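Local coordinates for transcriptional regulator KdgR (Pseudomonas aeruginosa, PDB 5Y6I), which probably binds DNA as a dimeric transcription regulator of the IclR family, pairing a winged helix-turn-helix domain with a GAF-like effector domain, at residues S33-L38 with T71-L76; V107-C112 with A130-T135; A115-R120 with R162-L167; G148-L153 with H199-L204; A225-V230 with E246-T251. One frame throughout, in Å; residues are numbered along the deposited sequence.

How the contacts relate
Contact 1 lies alone in the N-terminal DNA-binding domain, about 39 to 52 Å from the others, measured between centres. Contacts 2 to 5 all belong to the C-terminal effector domain and reach one five-stranded antiparallel sheet. Strand 111-118 serves both contact 2 and contact 3; its neighbour 223-232 carries contact 5, and contact 4 uses the edge strand 199-202. Contacts 4 and 5 are about 13 Å apart between centres and touch through Thr151 and Thr228. Along the chain, contact 1 closes before the rest open, whereas contact 3 interleaves with 2 and with 4. Contacts 1 and 3 both touch the second subunit, so each domain meets the dimer partner.

Contact 1 of 5, residues S33-L38 with T71-L76; sequences SPATSL and TNHYSL
Thr36 and Tyr74 pair through their backbones as a single antiparallel bridge. Thr36 N reaches Tyr74 O at 2.8 Å with an N-H...O angle of 141°, while Tyr74 N returns to Thr36 O over the same 2.8 Å and much straighter, at 173°. A CA-H...O contact lengthens the bridge at one end, Ala35 CA standing 3.3 Å from Tyr74 O.

The bridge belongs to the winged helix-turn-helix domain. Segment 33-38 is the link between helices 18-31 and 38-45, and it lies against strand 74-76, one arm of the wing whose other arm is strand 65-67. Ser37 sits at the N-cap of helix 38-45, its OG in a weak hydrogen bond with Arg40 N.

Among the side chains, the apolar touches are small. Ala35 CB rests on His73 CB at 3.6 Å, with the imidazole turned obliquely to the methyl. Thr36 holds its hydroxyl trans to the backbone N (chi1 -175°), where OG1 donates a hydrogen bond to Ser37 O at 3.1 Å, in the carbonyl plane and on a lone pair; the methyl CG2 is thereby turned to the wing and lies 4.1 Å from Tyr74 CB. The Tyr74 ring presents an edge to the linker: Thr36 O and Leu38 N both lie near its plane. Beyond the pair, Tyr74 continues inward onto Leu29 of helix 18-31 and Leu56 and Ile60 of helix 49-61.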
# COMPACT_ATOMS: atom_id res chain seq x y z
N SER A 33 -1.74 13.92 12.41
CA SER A 33 -3.00 13.76 11.77
C SER A 33 -3.05 14.55 10.49
O SER A 33 -2.13 14.49 9.70
CB SER A 33 -4.10 14.19 12.73
OG SER A 33 -5.29 13.51 12.44
N PRO A 34 -4.12 15.30 10.31
CA PRO A 34 -4.39 16.05 9.10
C PRO A 34 -4.05 17.50 9.17
O PRO A 34 -3.74 18.09 8.15
CB PRO A 34 -5.90 15.92 9.04
CG PRO A 34 -6.32 15.84 10.46
CD PRO A 34 -5.24 15.11 11.17
N ALA A 35 -4.09 18.08 10.34
CA ALA A 35 -3.80 19.51 10.41
C ALA A 35 -3.17 19.82 11.76
O ALA A 35 -3.57 19.23 12.76
CB ALA A 35 -5.07 20.35 10.21
N THR A 36 -2.21 20.74 11.79
CA THR A 36 -1.53 21.02 13.05
C THR A 36 -1.20 22.51 13.18
O THR A 36 -1.01 23.21 12.18
CB THR A 36 -0.27 20.12 13.22
OG1 THR A 36 0.31 20.35 14.52
CG2 THR A 36 0.78 20.37 12.14
N SER A 37 -1.16 22.99 14.42
CA SER A 37 -0.67 24.33 14.71
C SER A 37 0.84 24.29 14.97
O SER A 37 1.43 23.22 15.12
CB SER A 37 -1.39 24.93 15.92
OG SER A 37 -0.79 24.50 17.13
N LEU A 38 1.46 25.47 15.04
CA LEU A 38 2.91 25.54 15.20
C LEU A 38 3.34 24.97 16.54
O LEU A 38 4.24 24.13 16.61
CB LEU A 38 3.41 26.98 15.04
CG LEU A 38 4.89 27.15 15.41
CD1 LEU A 38 5.73 26.54 14.30
CD2 LEU A 38 5.26 28.62 15.61
N THR A 71 -8.17 28.41 8.37
CA THR A 71 -7.84 27.96 9.71
C THR A 71 -6.37 28.14 10.06
O THR A 71 -6.02 28.07 11.25
CB THR A 71 -8.21 26.48 9.86
OG1 THR A 71 -8.29 26.13 11.25
CG2 THR A 71 -7.19 25.61 9.18
N ASN A 72 -5.50 28.37 9.07
CA ASN A 72 -4.07 28.56 9.21
C ASN A 72 -3.35 27.31 9.66
O ASN A 72 -2.17 27.38 10.01
CB ASN A 72 -3.73 29.70 10.19
CG ASN A 72 -3.91 31.05 9.57
OD1 ASN A 72 -3.70 31.23 8.37
ND2 ASN A 72 -4.30 32.03 10.38
N HIS A 73 -4.01 26.16 9.65
CA HIS A 73 -3.37 24.94 10.10
C HIS A 73 -2.41 24.43 9.03
O HIS A 73 -2.60 24.65 7.84
CB HIS A 73 -4.40 23.86 10.42
CG HIS A 73 -5.10 24.06 11.73
ND1 HIS A 73 -6.46 23.93 11.87
CD2 HIS A 73 -4.62 24.38 12.95
CE1 HIS A 73 -6.80 24.16 13.13
NE2 HIS A 73 -5.70 24.44 13.80
N TYR A 74 -1.36 23.74 9.50
CA TYR A 74 -0.34 23.15 8.63
C TYR A 74 -0.68 21.70 8.35
O TYR A 74 -1.09 20.97 9.25
CB TYR A 74 1.05 23.24 9.26
CG TYR A 74 1.53 24.66 9.44
CD1 TYR A 74 2.03 25.39 8.35
CD2 TYR A 74 1.48 25.28 10.67
CE1 TYR A 74 2.46 26.71 8.51
CE2 TYR A 74 1.91 26.60 10.84
CZ TYR A 74 2.39 27.30 9.77
OH TYR A 74 2.81 28.60 9.97
N SER A 75 -0.47 21.29 7.10
CA SER A 75 -0.71 19.91 6.72
C SER A 75 0.25 19.53 5.60
O SER A 75 1.03 20.35 5.12
CB SER A 75 -2.16 19.72 6.30
OG SER A 75 -2.55 20.77 5.42
N LEU A 76 0.17 18.28 5.17
CA LEU A 76 1.09 17.81 4.15
C LEU A 76 0.68 18.33 2.80
O LEU A 76 -0.51 18.42 2.48
CB LEU A 76 1.13 16.29 4.13
CG LEU A 76 1.64 15.70 5.44
CD1 LEU A 76 1.14 14.27 5.63
CD2 LEU A 76 3.15 15.76 5.45

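Contact 2 of 5, residues V107-C112 with A130-T135; sequences VLNETC and AVRAVT
With chi1 at -58°, the hydroxyl of Thr111 is anti to its carbonyl carbon and faces Ala130, and Asn109, whose chi1 of -161° swings CG away from the backbone N, extends its amide toward Val131 and Arg132. These side chains join two parts of the GAF-like effector domain: the tight turn from helix 93-108 into strand 111-118, and the loop that follows strand 121-128. Asn109, at positive phi, is the residue on which the chain leaves the helix.

Thr111 OG1 is held at two points of the loop. It accepts from Ala130 N at 3.0 Å, with an N-H...O angle of 157°, and gives its own proton to Val136 O. One hydroxyl thus ties down both the start of the loop and a point beyond Thr135. Thr135 OG1 closes the loop on itself through a weak bond to Ala130 O.

Arg132 comes back from the loop toward the turn. Its position at NH1 is doubtful, since the model sets that atom too close to the Asn109 backbone, and the long salt bridge to Glu110 should be read with the same caution. As modelled, and with the same doubt, the Asn109 amide and the Arg132 guanidinium are stacked, Asn109 ND2 lying over the centre of the guanidinium face. Glu110 also packs on Ile235 and Phe236. More surely placed is Ala130, which points its methyl at the turn, where CB meets Asn109 O at 3.4 Å and Asn109 OD1 at 3.7 Å.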
# COMPACT_ATOMS: atom_id res chain seq x y z
N VAL A 107 19.47 -18.15 13.33
CA VAL A 107 19.41 -18.18 14.79
C VAL A 107 18.71 -19.44 15.30
O VAL A 107 19.09 -19.97 16.35
CB VAL A 107 18.74 -16.92 15.36
CG1 VAL A 107 19.69 -15.74 15.30
CG2 VAL A 107 17.48 -16.63 14.61
N LEU A 108 17.71 -19.92 14.59
CA LEU A 108 17.04 -21.16 14.97
C LEU A 108 17.70 -22.39 14.41
O LEU A 108 17.51 -23.49 14.96
CB LEU A 108 15.58 -21.13 14.50
CG LEU A 108 14.81 -19.90 14.97
CD1 LEU A 108 13.42 -19.88 14.38
CD2 LEU A 108 14.74 -19.93 16.49
N ASN A 109 18.50 -22.24 13.35
CA ASN A 109 18.89 -23.35 12.49
C ASN A 109 17.70 -24.27 12.22
O ASN A 109 17.76 -25.48 12.40
CB ASN A 109 20.06 -24.13 13.07
CG ASN A 109 20.78 -24.97 12.01
OD1 ASN A 109 20.64 -24.73 10.81
ND2 ASN A 109 21.55 -25.96 12.46
N GLU A 110 16.58 -23.65 11.83
CA GLU A 110 15.41 -24.38 11.40
C GLU A 110 14.95 -23.80 10.07
O GLU A 110 15.20 -22.62 9.78
CB GLU A 110 14.27 -24.33 12.45
CG GLU A 110 14.73 -24.62 13.88
CD GLU A 110 14.40 -26.05 14.31
OE1 GLU A 110 14.14 -26.87 13.41
OE2 GLU A 110 14.43 -26.36 15.54
N THR A 111 14.31 -24.62 9.25
CA THR A 111 13.87 -24.15 7.94
C THR A 111 12.73 -23.15 8.10
O THR A 111 11.69 -23.47 8.69
CB THR A 111 13.46 -25.34 7.07
OG1 THR A 111 14.58 -26.23 6.96
CG2 THR A 111 13.09 -24.87 5.66
N CYS A 112 12.94 -21.93 7.59
CA CYS A 112 11.91 -20.89 7.56
C CYS A 112 11.52 -20.62 6.11
O CYS A 112 12.36 -20.72 5.21
CB CYS A 112 12.40 -19.58 8.19
SG CYS A 112 13.20 -19.79 9.80
N ALA A 130 17.46 -25.30 6.79
CA ALA A 130 18.42 -25.59 7.84
C ALA A 130 19.50 -26.50 7.29
O ALA A 130 19.21 -27.46 6.56
CB ALA A 130 17.75 -26.25 9.04
N VAL A 131 20.74 -26.21 7.63
CA VAL A 131 21.84 -27.08 7.25
C VAL A 131 22.07 -28.02 8.42
O VAL A 131 22.69 -27.66 9.42
CB VAL A 131 23.10 -26.30 6.87
CG1 VAL A 131 22.98 -25.81 5.44
CG2 VAL A 131 23.29 -25.12 7.81
N ARG A 132 21.50 -29.21 8.33
CA ARG A 132 21.83 -30.29 9.23
C ARG A 132 22.04 -31.53 8.37
O ARG A 132 21.66 -31.55 7.19
CB ARG A 132 20.74 -30.51 10.28
CG ARG A 132 20.16 -29.22 10.86
CD ARG A 132 18.98 -29.50 11.80
NE ARG A 132 19.29 -29.24 13.20
CZ ARG A 132 18.78 -28.23 13.91
NH1 ARG A 132 17.93 -27.41 13.34
NH2 ARG A 132 19.11 -28.06 15.18
N ALA A 133 22.65 -32.56 8.97
CA ALA A 133 22.92 -33.81 8.28
C ALA A 133 21.77 -34.19 7.36
O ALA A 133 21.96 -34.47 6.17
CB ALA A 133 23.19 -34.92 9.30
N VAL A 134 20.55 -34.15 7.89
CA VAL A 134 19.35 -34.37 7.10
C VAL A 134 18.28 -33.44 7.67
O VAL A 134 18.19 -33.29 8.88
CB VAL A 134 18.93 -35.85 7.17
CG1 VAL A 134 17.52 -36.00 6.70
CG2 VAL A 134 19.85 -36.68 6.33
N THR A 135 17.52 -32.77 6.80
CA THR A 135 16.48 -31.87 7.30
C THR A 135 15.25 -31.94 6.42
O THR A 135 15.33 -32.21 5.22
CB THR A 135 16.92 -30.40 7.35
OG1 THR A 135 16.80 -29.81 6.05
CG2 THR A 135 18.37 -30.26 7.83

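Contact 3 of 5, residues A115-R120 with R162-L167; sequences AVWGNR and REVAEL
Strand 115-118, which carries Trp117, runs nearly at right angles to helix 162-167, which carries Leu167, the two axes approaching to 11.1 Å and their directions differing by 79°. A gap that wide is bridged chiefly by the indole. A chi1 of -177° puts its CG anti to the backbone N, and the side chain reaches straight out to the helix, benzo ring foremost.

Leu167 comes from the opposite direction: its CD2 meets Trp117 CZ2 at 3.4 Å and CH2 at 3.5 Å, obliquely to the ring, while Leu167 CD1 lies 3.9 Å from Trp117 CH2. Val164 adds a looser apolar touch, CG1 to Trp117 CZ2 at 4.2 Å. At the rim of the indole sits a backbone oxygen, Glu163 O, near the ring plane and closest to CZ2.

In the GAF-like effector domain this places helix 162-171 beside the end of strand 111-118. The indole is lined further by Leu146 and Leu159, and the ring of Phe155, from helix 150-158, meets it.

The site lies at the dimer boundary, where Val131 of the second subunit packs on both Trp117 and Glu163. The Glu163 side chain, extended beyond CG, crosses the indole obliquely, the carboxylate 74° from the ring plane, with OE2 3.8 Å from Trp117 NE1; its other oxygen has a long, weak ion pair with Arg105 of the second subunit.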
# COMPACT_ATOMS: atom_id res chain seq x y z
N ALA A 115 5.37 -17.47 2.48
CA ALA A 115 4.26 -17.79 1.60
C ALA A 115 3.41 -16.55 1.40
O ALA A 115 3.28 -15.72 2.30
CB ALA A 115 3.40 -18.91 2.16
N VAL A 116 2.85 -16.43 0.19
CA VAL A 116 1.87 -15.41 -0.14
C VAL A 116 0.60 -16.10 -0.63
O VAL A 116 0.57 -17.30 -0.85
CB VAL A 116 2.38 -14.44 -1.22
CG1 VAL A 116 3.74 -13.81 -0.79
CG2 VAL A 116 2.49 -15.17 -2.57
N TRP A 117 -0.46 -15.31 -0.79
CA TRP A 117 -1.78 -15.83 -1.14
C TRP A 117 -1.99 -15.75 -2.65
O TRP A 117 -1.98 -14.66 -3.23
CB TRP A 117 -2.87 -15.07 -0.39
CG TRP A 117 -4.25 -15.56 -0.62
CD1 TRP A 117 -5.21 -15.02 -1.45
CD2 TRP A 117 -4.84 -16.74 -0.06
NE1 TRP A 117 -6.36 -15.76 -1.40
CE2 TRP A 117 -6.16 -16.83 -0.56
CE3 TRP A 117 -4.40 -17.71 0.84
CZ2 TRP A 117 -7.03 -17.85 -0.19
CZ3 TRP A 117 -5.26 -18.73 1.20
CH2 TRP A 117 -6.56 -18.80 0.68
N GLY A 118 -2.16 -16.91 -3.28
CA GLY A 118 -2.33 -17.00 -4.71
C GLY A 118 -3.66 -17.63 -5.05
O GLY A 118 -4.44 -18.02 -4.18
N ASN A 119 -3.93 -17.77 -6.34
CA ASN A 119 -5.19 -18.36 -6.77
C ASN A 119 -5.52 -19.72 -6.16
O ASN A 119 -6.64 -20.17 -6.28
CB ASN A 119 -5.23 -18.45 -8.27
CG ASN A 119 -4.13 -19.29 -8.82
OD1 ASN A 119 -3.26 -19.71 -8.08
ND2 ASN A 119 -4.16 -19.53 -10.10
N ARG A 120 -4.57 -20.39 -5.54
CA ARG A 120 -4.86 -21.67 -4.92
C ARG A 120 -4.58 -21.68 -3.46
O ARG A 120 -4.54 -22.74 -2.87
CB ARG A 120 -4.07 -22.80 -5.55
CG ARG A 120 -4.24 -22.93 -7.04
CD ARG A 120 -5.58 -23.52 -7.43
NE ARG A 120 -5.85 -23.31 -8.85
CZ ARG A 120 -6.94 -22.70 -9.32
NH1 ARG A 120 -7.86 -22.25 -8.48
NH2 ARG A 120 -7.10 -22.54 -10.62
N ARG A 162 -14.30 -14.04 2.37
CA ARG A 162 -14.79 -14.17 1.01
C ARG A 162 -13.72 -14.74 0.08
O ARG A 162 -14.04 -15.51 -0.83
CB ARG A 162 -15.28 -12.80 0.53
CG ARG A 162 -15.47 -12.70 -0.96
CD ARG A 162 -16.82 -13.26 -1.35
NE ARG A 162 -16.87 -13.50 -2.78
CZ ARG A 162 -17.95 -13.25 -3.53
NH1 ARG A 162 -19.03 -12.72 -2.98
NH2 ARG A 162 -17.92 -13.51 -4.83
N GLU A 163 -12.45 -14.38 0.27
CA GLU A 163 -11.43 -14.91 -0.62
C GLU A 163 -10.79 -16.20 -0.12
O GLU A 163 -9.86 -16.70 -0.75
CB GLU A 163 -10.36 -13.86 -0.90
CG GLU A 163 -10.01 -12.94 0.24
CD GLU A 163 -8.91 -11.97 -0.16
OE1 GLU A 163 -8.95 -10.81 0.27
OE2 GLU A 163 -8.00 -12.38 -0.92
N VAL A 164 -11.28 -16.77 0.99
CA VAL A 164 -10.83 -18.09 1.41
C VAL A 164 -11.90 -19.15 1.21
O VAL A 164 -11.56 -20.32 1.00
CB VAL A 164 -10.35 -18.08 2.88
CG1 VAL A 164 -9.41 -16.94 3.16
CG2 VAL A 164 -11.47 -18.13 3.86
N ALA A 165 -13.18 -18.77 1.21
CA ALA A 165 -14.26 -19.74 1.40
C ALA A 165 -14.33 -20.74 0.26
O ALA A 165 -14.56 -21.94 0.50
CB ALA A 165 -15.59 -19.00 1.56
N GLU A 166 -14.16 -20.29 -0.98
CA GLU A 166 -14.36 -21.21 -2.10
C GLU A 166 -13.36 -22.35 -2.05
O GLU A 166 -13.75 -23.52 -2.07
CB GLU A 166 -14.26 -20.48 -3.44
CG GLU A 166 -14.20 -21.47 -4.62
CD GLU A 166 -14.03 -20.79 -5.96
OE1 GLU A 166 -14.98 -20.85 -6.77
OE2 GLU A 166 -12.93 -20.21 -6.20
N LEU A 167 -12.06 -22.04 -1.99
CA LEU A 167 -11.08 -23.11 -1.91
C LEU A 167 -11.26 -23.91 -0.63
O LEU A 167 -11.10 -25.14 -0.65
CB LEU A 167 -9.65 -22.57 -2.04
CG LEU A 167 -8.96 -21.57 -1.11
CD1 LEU A 167 -8.08 -22.28 -0.09
CD2 LEU A 167 -8.12 -20.59 -1.92

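Contact 4 of 5, residues G148-L153 with H199-L204; sequences GSSTGL and HAIHGL
Ser150 and Ile201 make the closest side-chain meeting of this contact. Ser150 CB lies 3.5 Å from Ile201 CG2 and 3.7 Å from CG1, set between the two branches of the isoleucine. From the same residue, Ile201 CD1 reaches on to the backbone where the helix starts, 3.6 Å from Ser150 N. One turn along, Leu153 crosses His199 obliquely, its CD1 3.6 Å from NE2 and 3.8 Å from CD2 of the imidazole. At the other end Leu204 CB touches Gly148 O at 3.5 Å. The interface is van der Waals contact throughout, and the hydroxyls of Ser149 and Ser150 are bound by other partners.

The next shell sets these groups in place. With chi1 at 53°, Ser150 turns its hydroxyl between its own N and carbonyl carbon, where it hydrogen-bonds Ser213 OG on strand 209-217, the neighbour of strand 199-202. Ser149 is the N-cap of helix 150-158: Gly152 N donates to Ser149 OG at 3.2 Å, and the same OG hydrogen-bonds Pro145 O, so that the cap is tied to the preceding loop. Leu189 and Ile193 of helix 183-196 pack on both Leu153 and His199.

What results is a capped helix start laid against the edge strand of the sheet in a GAF-like effector domain; in IclR relatives the effector pocket lies near the corresponding helix start, and a similar role here is possible.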
# COMPACT_ATOMS: atom_id res chain seq x y z
N GLY A 148 -5.04 -27.53 6.88
CA GLY A 148 -4.16 -28.59 7.34
C GLY A 148 -2.75 -28.14 7.67
O GLY A 148 -1.98 -28.93 8.22
N SER A 149 -2.41 -26.89 7.35
CA SER A 149 -1.08 -26.35 7.62
C SER A 149 -1.17 -25.11 8.51
O SER A 149 -2.22 -24.49 8.65
CB SER A 149 -0.34 -26.00 6.32
OG SER A 149 -1.06 -25.09 5.53
N SER A 150 -0.03 -24.75 9.11
CA SER A 150 0.01 -23.56 9.96
C SER A 150 -0.00 -22.29 9.13
O SER A 150 -0.55 -21.27 9.54
CB SER A 150 1.25 -23.59 10.85
OG SER A 150 2.42 -23.78 10.06
N THR A 151 0.62 -22.36 7.95
CA THR A 151 0.58 -21.26 7.00
C THR A 151 -0.84 -20.99 6.52
O THR A 151 -1.26 -19.84 6.37
CB THR A 151 1.50 -21.62 5.83
OG1 THR A 151 2.76 -22.07 6.34
CG2 THR A 151 1.71 -20.45 4.94
N GLY A 152 -1.60 -22.06 6.27
CA GLY A 152 -2.96 -21.89 5.80
C GLY A 152 -3.89 -21.36 6.87
O GLY A 152 -4.85 -20.64 6.57
N LEU A 153 -3.61 -21.69 8.14
CA LEU A 153 -4.49 -21.22 9.21
C LEU A 153 -4.30 -19.73 9.47
O LEU A 153 -5.28 -19.02 9.72
CB LEU A 153 -4.26 -22.03 10.49
CG LEU A 153 -4.64 -23.51 10.41
CD1 LEU A 153 -5.11 -24.06 11.75
CD2 LEU A 153 -5.71 -23.74 9.38
N HIS A 199 0.48 -18.98 15.01
CA HIS A 199 -0.14 -20.28 15.19
C HIS A 199 0.88 -21.40 15.06
O HIS A 199 1.72 -21.38 14.16
CB HIS A 199 -1.26 -20.51 14.18
CG HIS A 199 -2.13 -21.67 14.54
ND1 HIS A 199 -2.91 -21.67 15.67
CD2 HIS A 199 -2.30 -22.88 13.96
CE1 HIS A 199 -3.54 -22.83 15.76
NE2 HIS A 199 -3.19 -23.58 14.73
N ALA A 200 0.77 -22.37 15.96
CA ALA A 200 1.58 -23.58 15.96
C ALA A 200 0.74 -24.79 15.54
O ALA A 200 -0.46 -24.85 15.81
CB ALA A 200 2.16 -23.84 17.35
N ILE A 201 1.38 -25.74 14.86
CA ILE A 201 0.76 -27.01 14.49
C ILE A 201 1.74 -28.14 14.76
O ILE A 201 2.93 -28.05 14.45
CB ILE A 201 0.29 -27.06 13.02
CG1 ILE A 201 1.50 -27.13 12.06
CG2 ILE A 201 -0.65 -25.91 12.71
CD1 ILE A 201 1.19 -27.73 10.69
N HIS A 202 1.22 -29.23 15.32
CA HIS A 202 2.02 -30.40 15.66
C HIS A 202 1.64 -31.49 14.66
O HIS A 202 0.74 -32.29 14.89
CB HIS A 202 1.76 -30.81 17.11
CG HIS A 202 1.74 -29.65 18.06
ND1 HIS A 202 2.61 -28.58 17.94
CD2 HIS A 202 0.93 -29.36 19.11
CE1 HIS A 202 2.35 -27.70 18.89
NE2 HIS A 202 1.33 -28.14 19.61
N GLY A 203 2.34 -31.50 13.52
CA GLY A 203 2.16 -32.56 12.54
C GLY A 203 0.87 -32.54 11.76
O GLY A 203 0.62 -33.47 10.99
N LEU A 204 0.04 -31.51 11.93
CA LEU A 204 -1.25 -31.43 11.24
C LEU A 204 -1.11 -31.67 9.73
O LEU A 204 -1.90 -32.41 9.14
CB LEU A 204 -1.90 -30.07 11.53
CG LEU A 204 -2.38 -29.86 12.98
CD1 LEU A 204 -2.96 -28.49 13.20
CD2 LEU A 204 -3.41 -30.90 13.35

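Contact 5 of 5, residues A225-V230 with E246-T251; sequences AVLTVV and ERLLAT
Thr251, which meets Leu227 across the contact, grips Arg247 O twice within its own helix. Its OG1 donates at 2.8 Å and its backbone N at 2.9 Å, the two reaching Arg247 O from opposite faces of the carbonyl plane. With the hydroxyl so engaged (chi1 -57°, OG1 beside the backbone N), the methyl is the branch that faces the sheet: Thr251 CG2 lies 4.1 Å from Leu227 CD1, the two side chains crossing at about a right angle.

Leu248 is the other contributor from the helix. Its chi1 of 177° carries CG away from the backbone N, and CD1 goes down onto the strand, 3.7 Å from Leu227 O and 3.9 Å from Leu227 CD2. The two leucines slide past one another in opposite directions. The same CD1 comes within 4.4 Å of Val229 CG2, so a single methyl spans two successive strand residues on this face, Leu227 and Val229.

The axes of strand 225-230 and helix 246-251 come within 9.4 Å and run nearly antiparallel, at 156°. Leu248 also rests on Leu212 and Ala214 of strand 209-217. On this side helix 93-108 joins in, Leu101 touching Leu227, and Pro100 and Leu104 touching Thr251. Val226 and Thr228 turn the other way, to helix 150-158. Strand 223-232, central in the 2-1-5-4-3 sheet, is thus covered by helices on both faces, the layered alpha/beta arrangement of a GAF-like domain.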
# COMPACT_ATOMS: atom_id res chain seq x y z
N ALA A 225 2.17 -11.51 3.49
CA ALA A 225 2.74 -12.84 3.45
C ALA A 225 2.54 -13.49 4.81
O ALA A 225 2.01 -12.88 5.74
CB ALA A 225 4.23 -12.79 3.07
N VAL A 226 2.93 -14.77 4.89
CA VAL A 226 3.04 -15.50 6.14
C VAL A 226 4.44 -16.07 6.21
O VAL A 226 4.96 -16.58 5.21
CB VAL A 226 1.99 -16.62 6.26
CG1 VAL A 226 2.10 -17.35 7.62
CG2 VAL A 226 0.60 -16.04 6.09
N LEU A 227 5.07 -15.94 7.37
CA LEU A 227 6.42 -16.43 7.59
C LEU A 227 6.35 -17.52 8.64
O LEU A 227 5.58 -17.42 9.60
CB LEU A 227 7.36 -15.30 8.03
CG LEU A 227 8.84 -15.49 7.70
CD1 LEU A 227 9.54 -14.12 7.68
CD2 LEU A 227 9.55 -16.42 8.68
N THR A 228 7.16 -18.56 8.46
CA THR A 228 6.84 -19.86 9.04
C THR A 228 8.11 -20.65 9.30
O THR A 228 8.98 -20.74 8.43
CB THR A 228 5.97 -20.62 8.06
OG1 THR A 228 6.47 -20.32 6.76
CG2 THR A 228 4.56 -20.17 8.10
N VAL A 229 8.19 -21.26 10.49
CA VAL A 229 9.32 -22.09 10.89
C VAL A 229 8.84 -23.53 10.98
O VAL A 229 7.70 -23.81 11.37
CB VAL A 229 9.89 -21.61 12.24
CG1 VAL A 229 11.00 -22.56 12.73
CG2 VAL A 229 10.42 -20.18 12.11
N VAL A 230 9.72 -24.47 10.63
CA VAL A 230 9.27 -25.84 10.48
C VAL A 230 10.43 -26.80 10.75
O VAL A 230 11.59 -26.47 10.51
CB VAL A 230 8.63 -26.02 9.08
CG1 VAL A 230 9.64 -25.72 8.00
CG2 VAL A 230 7.99 -27.40 8.92
N GLU A 246 9.01 -15.84 19.72
CA GLU A 246 9.48 -14.45 19.78
C GLU A 246 10.40 -14.11 18.62
O GLU A 246 10.20 -13.09 17.95
CB GLU A 246 10.20 -14.20 21.12
CG GLU A 246 9.54 -14.82 22.39
CD GLU A 246 9.63 -16.35 22.46
OE1 GLU A 246 9.56 -16.96 23.55
OE2 GLU A 246 9.75 -16.96 21.38
N ARG A 247 11.41 -14.94 18.36
CA ARG A 247 12.24 -14.73 17.18
C ARG A 247 11.36 -14.61 15.94
O ARG A 247 11.55 -13.70 15.12
CB ARG A 247 13.24 -15.87 17.01
CG ARG A 247 14.22 -16.01 18.15
CD ARG A 247 14.91 -14.69 18.43
NE ARG A 247 16.06 -14.84 19.31
CZ ARG A 247 16.94 -13.87 19.53
NH1 ARG A 247 16.78 -12.71 18.91
NH2 ARG A 247 17.97 -14.05 20.34
N LEU A 248 10.36 -15.50 15.82
CA LEU A 248 9.44 -15.45 14.69
C LEU A 248 8.72 -14.12 14.63
O LEU A 248 8.66 -13.47 13.57
CB LEU A 248 8.43 -16.59 14.77
CG LEU A 248 7.37 -16.57 13.66
CD1 LEU A 248 7.95 -16.49 12.25
CD2 LEU A 248 6.47 -17.78 13.80
N LEU A 249 8.17 -13.69 15.77
CA LEU A 249 7.40 -12.45 15.82
C LEU A 249 8.30 -11.23 15.63
O LEU A 249 7.98 -10.33 14.84
CB LEU A 249 6.62 -12.37 17.13
CG LEU A 249 5.40 -13.32 17.26
CD1 LEU A 249 4.75 -13.27 18.65
CD2 LEU A 249 4.38 -13.01 16.18
N ALA A 250 9.43 -11.18 16.34
CA ALA A 250 10.39 -10.11 16.13
C ALA A 250 10.74 -9.97 14.65
O ALA A 250 10.78 -8.86 14.11
CB ALA A 250 11.65 -10.38 16.95
N THR A 251 10.98 -11.10 13.97
CA THR A 251 11.25 -11.05 12.53
C THR A 251 10.06 -10.48 11.77
O THR A 251 10.21 -9.59 10.93
CB THR A 251 11.58 -12.44 12.00
OG1 THR A 251 12.70 -12.99 12.71
CG2 THR A 251 11.91 -12.38 10.53